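PDB 2EKC: tryptophan synthase alpha chain from Aquifex aeolicus, which probably carries out the aldol cleavage of indoleglycerol phosphate to indole and glyceraldehyde 3-phosphate, the alpha-subunit step of tryptophan synthesis. Local coordinates for residues 22-27 against 62-67. Numbering follows the deposited sequence.
Sequences YLMVGY and PTIQVA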
ATOM      1  N   TYR A  22       5.423   0.303   2.973  1.00 11.93           N
ATOM      2  CA  TYR A  22       5.512  -0.785   2.017  1.00 13.93           C
ATOM      3  C   TYR A  22       6.828  -1.547   2.156  1.00 14.70           C
ATOM      4  O   TYR A  22       7.911  -0.964   2.052  1.00 14.82           O
ATOM      5  CB  TYR A  22       5.341  -0.182   0.611  1.00 16.16           C
ATOM      6  CG  TYR A  22       5.517  -1.102  -0.579  1.00 20.14           C
ATOM      7  CD1 TYR A  22       5.151  -2.446  -0.528  1.00 20.45           C
ATOM      8  CD2 TYR A  22       6.012  -0.600  -1.787  1.00 24.32           C
ATOM      9  CE1 TYR A  22       5.280  -3.273  -1.653  1.00 21.78           C
ATOM     10  CE2 TYR A  22       6.141  -1.413  -2.914  1.00 25.48           C
ATOM     11  CZ  TYR A  22       5.776  -2.746  -2.839  1.00 25.71           C
ATOM     12  OH  TYR A  22       5.922  -3.545  -3.953  1.00 31.43           O
ATOM     13  N   LEU A  23       6.723  -2.849   2.419  1.00 12.59           N
ATOM     14  CA  LEU A  23       7.884  -3.729   2.552  1.00 13.29           C
ATOM     15  C   LEU A  23       7.603  -4.997   1.749  1.00 12.37           C
ATOM     16  O   LEU A  23       6.445  -5.333   1.503  1.00 15.19           O
ATOM     17  CB  LEU A  23       8.139  -4.097   4.024  1.00 13.54           C
ATOM     18  CG  LEU A  23       8.780  -3.051   4.943  1.00  9.68           C
ATOM     19  CD1 LEU A  23       8.805  -3.577   6.377  1.00 11.83           C
ATOM     20  CD2 LEU A  23      10.192  -2.746   4.464  1.00 11.89           C
ATOM     21  N   MET A  24       8.661  -5.693   1.346  1.00 10.62           N
ATOM     22  CA  MET A  24       8.536  -6.918   0.553  1.00 11.21           C
ATOM     23  C   MET A  24       8.747  -8.179   1.386  1.00 10.30           C
ATOM     24  O   MET A  24       9.727  -8.288   2.116  1.00 12.30           O
ATOM     25  CB  MET A  24       9.558  -6.896  -0.591  1.00 12.59           C
ATOM     26  CG  MET A  24       9.512  -8.116  -1.504  1.00 13.47           C
ATOM     27  SD  MET A  24       8.076  -8.087  -2.597  1.00 14.94           S
ATOM     28  CE  MET A  24       8.484  -6.679  -3.599  1.00 15.33           C
ATOM     29  N   VAL A  25       7.831  -9.137   1.270  1.00 10.52           N
ATOM     30  CA  VAL A  25       7.966 -10.383   2.014  1.00 10.25           C
ATOM     31  C   VAL A  25       9.137 -11.168   1.441  1.00 11.90           C
ATOM     32  O   VAL A  25       9.203 -11.385   0.235  1.00 10.49           O
ATOM     33  CB  VAL A  25       6.714 -11.279   1.898  1.00 10.32           C
ATOM     34  CG1 VAL A  25       6.958 -12.589   2.648  1.00 11.49           C
ATOM     35  CG2 VAL A  25       5.490 -10.564   2.465  1.00  9.14           C
ATOM     36  N   GLY A  26      10.065 -11.575   2.302  1.00 10.64           N
ATOM     37  CA  GLY A  26      11.201 -12.352   1.838  1.00 12.23           C
ATOM     38  C   GLY A  26      12.469 -11.582   1.508  1.00 12.32           C
ATOM     39  O   GLY A  26      13.460 -12.183   1.097  1.00 13.28           O
ATOM     40  N   TYR A  27      12.451 -10.263   1.673  1.00 11.77           N
ATOM     41  CA  TYR A  27      13.637  -9.452   1.385  1.00 12.37           C
ATOM     42  C   TYR A  27      14.161  -8.776   2.642  1.00 12.24           C
ATOM     43  O   TYR A  27      13.416  -8.075   3.323  1.00 12.52           O
ATOM     44  CB  TYR A  27      13.326  -8.360   0.358  1.00 11.74           C
ATOM     45  CG  TYR A  27      14.513  -7.458   0.092  1.00 12.36           C
ATOM     46  CD1 TYR A  27      15.602  -7.910  -0.658  1.00 10.99           C
ATOM     47  CD2 TYR A  27      14.569  -6.171   0.626  1.00 12.41           C
ATOM     48  CE1 TYR A  27      16.723  -7.101  -0.869  1.00 12.02           C
ATOM     49  CE2 TYR A  27      15.688  -5.348   0.423  1.00 11.70           C
ATOM     50  CZ  TYR A  27      16.760  -5.824  -0.326  1.00 12.70           C
ATOM     51  OH  TYR A  27      17.862  -5.024  -0.524  1.00 12.08           O
ATOM     52  N   PRO A  62      13.845   0.575  -9.352  1.00 15.44           N
ATOM     53  CA  PRO A  62      15.013  -0.297  -9.184  1.00 14.62           C
ATOM     54  C   PRO A  62      15.149  -0.997  -7.830  1.00 13.37           C
ATOM     55  O   PRO A  62      15.392  -2.203  -7.770  1.00 13.56           O
ATOM     56  CB  PRO A  62      16.187   0.642  -9.461  1.00 13.21           C
ATOM     57  CG  PRO A  62      15.615   1.593 -10.464  1.00 14.67           C
ATOM     58  CD  PRO A  62      14.255   1.894  -9.869  1.00 14.67           C
ATOM     59  N   THR A  63      15.012  -0.237  -6.747  1.00 14.44           N
ATOM     60  CA  THR A  63      15.145  -0.791  -5.403  1.00 14.42           C
ATOM     61  C   THR A  63      14.136  -1.895  -5.119  1.00 14.67           C
ATOM     62  O   THR A  63      14.498  -2.961  -4.614  1.00 13.45           O
ATOM     63  CB  THR A  63      14.982   0.301  -4.328  1.00 16.98           C
ATOM     64  OG1 THR A  63      16.059   1.240  -4.432  1.00 17.11           O
ATOM     65  CG2 THR A  63      14.988  -0.317  -2.938  1.00 15.13           C
ATOM     66  N   ILE A  64      12.871  -1.641  -5.437  1.00 13.09           N
ATOM     67  CA  ILE A  64      11.830  -2.633  -5.194  1.00 13.77           C
ATOM     68  C   ILE A  64      11.978  -3.826  -6.133  1.00 10.74           C
ATOM     69  O   ILE A  64      11.661  -4.950  -5.759  1.00 10.76           O
ATOM     70  CB  ILE A  64      10.413  -2.023  -5.351  1.00 14.88           C
ATOM     71  CG1 ILE A  64      10.233  -0.871  -4.358  1.00 16.96           C
ATOM     72  CG2 ILE A  64       9.346  -3.092  -5.110  1.00 15.19           C
ATOM     73  CD1 ILE A  64      10.473  -1.252  -2.924  1.00 19.97           C
ATOM     74  N   GLN A  65      12.450  -3.591  -7.354  1.00 11.02           N
ATOM     75  CA  GLN A  65      12.644  -4.703  -8.279  1.00 12.00           C
ATOM     76  C   GLN A  65      13.682  -5.668  -7.712  1.00 11.48           C
ATOM     77  O   GLN A  65      13.581  -6.878  -7.910  1.00 12.48           O
ATOM     78  CB  GLN A  65      13.092  -4.212  -9.660  1.00 13.09           C
ATOM     79  CG  GLN A  65      12.022  -3.428 -10.422  1.00 16.58           C
ATOM     80  CD  GLN A  65      12.331  -3.328 -11.906  1.00 21.19           C
ATOM     81  OE1 GLN A  65      13.496  -3.254 -12.299  1.00 23.86           O
ATOM     82  NE2 GLN A  65      11.291  -3.313 -12.738  1.00 17.68           N
ATOM     83  N   VAL A  66      14.683  -5.139  -7.009  1.00 10.50           N
ATOM     84  CA  VAL A  66      15.705  -6.001  -6.413  1.00 11.53           C
ATOM     85  C   VAL A  66      15.040  -6.864  -5.342  1.00 10.74           C
ATOM     86  O   VAL A  66      15.294  -8.066  -5.253  1.00 11.18           O
ATOM     87  CB  VAL A  66      16.847  -5.186  -5.763  1.00 11.34           C
ATOM     88  CG1 VAL A  66      17.760  -6.118  -4.952  1.00 12.01           C
ATOM     89  CG2 VAL A  66      17.654  -4.473  -6.839  1.00 12.51           C
ATOM     90  N   ALA A  67      14.179  -6.245  -4.538  1.00 11.36           N
ATOM     91  CA  ALA A  67      13.472  -6.969  -3.484  1.00 12.59           C
ATOM     92  C   ALA A  67      12.666  -8.116  -4.096  1.00 12.00           C
ATOM     93  O   ALA A  67      12.631  -9.217  -3.554  1.00 12.95           O
ATOM     94  CB  ALA A  67      12.545  -6.021  -2.717  1.00 13.07           C
TER
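Y27 lays one face of its ring over A67, in a CH-pi contact that places A67 CA 4.0 Å from the centroid of the Y27 ring and 27° from the ring normal. The methyl group of A67 meets the same face nearer its rim, with A67 CB 3.7 Å from Y27 CG. Farther along the ring, Y27 CE1 grazes V66 CG1 obliquely at 4.3 Å. Without the ring, as with an alanine at Y27, A67 would probably lose its aromatic cover and a gap open beside V66.

The contacts of M24 are aliphatic, and they show how a barrel strand packs against a helix without any hydrogen bond across the pair. M24 CB lies 3.8 Å from A67 CB, the same methyl that meets the Y27 ring, and the two partners reach it from directions roughly at right angles. With CG anti to the backbone N (chi1 -179°) and the chain then bent at both chi2 and chi3, M24 brings its terminal CE to 4.0 Å from I64 CG2.

The setting is a TIM barrel: strand 18-24 is the first of eight parallel strands, and helix 62-73 follows the loop after strand 47-51. A type II turn from M24 to Y27 reverses the chain just past the strand, its G26 adopting a positive phi (94°) suited to glycine.

The same I64 methyl, CG2, also receives a phenol oxygen, Y22 OH, at 3.6 Å. Y22 touches E49 and D60, the two predicted proton acceptors, while V238 of helix 235-242 packs on both Y27 and I64.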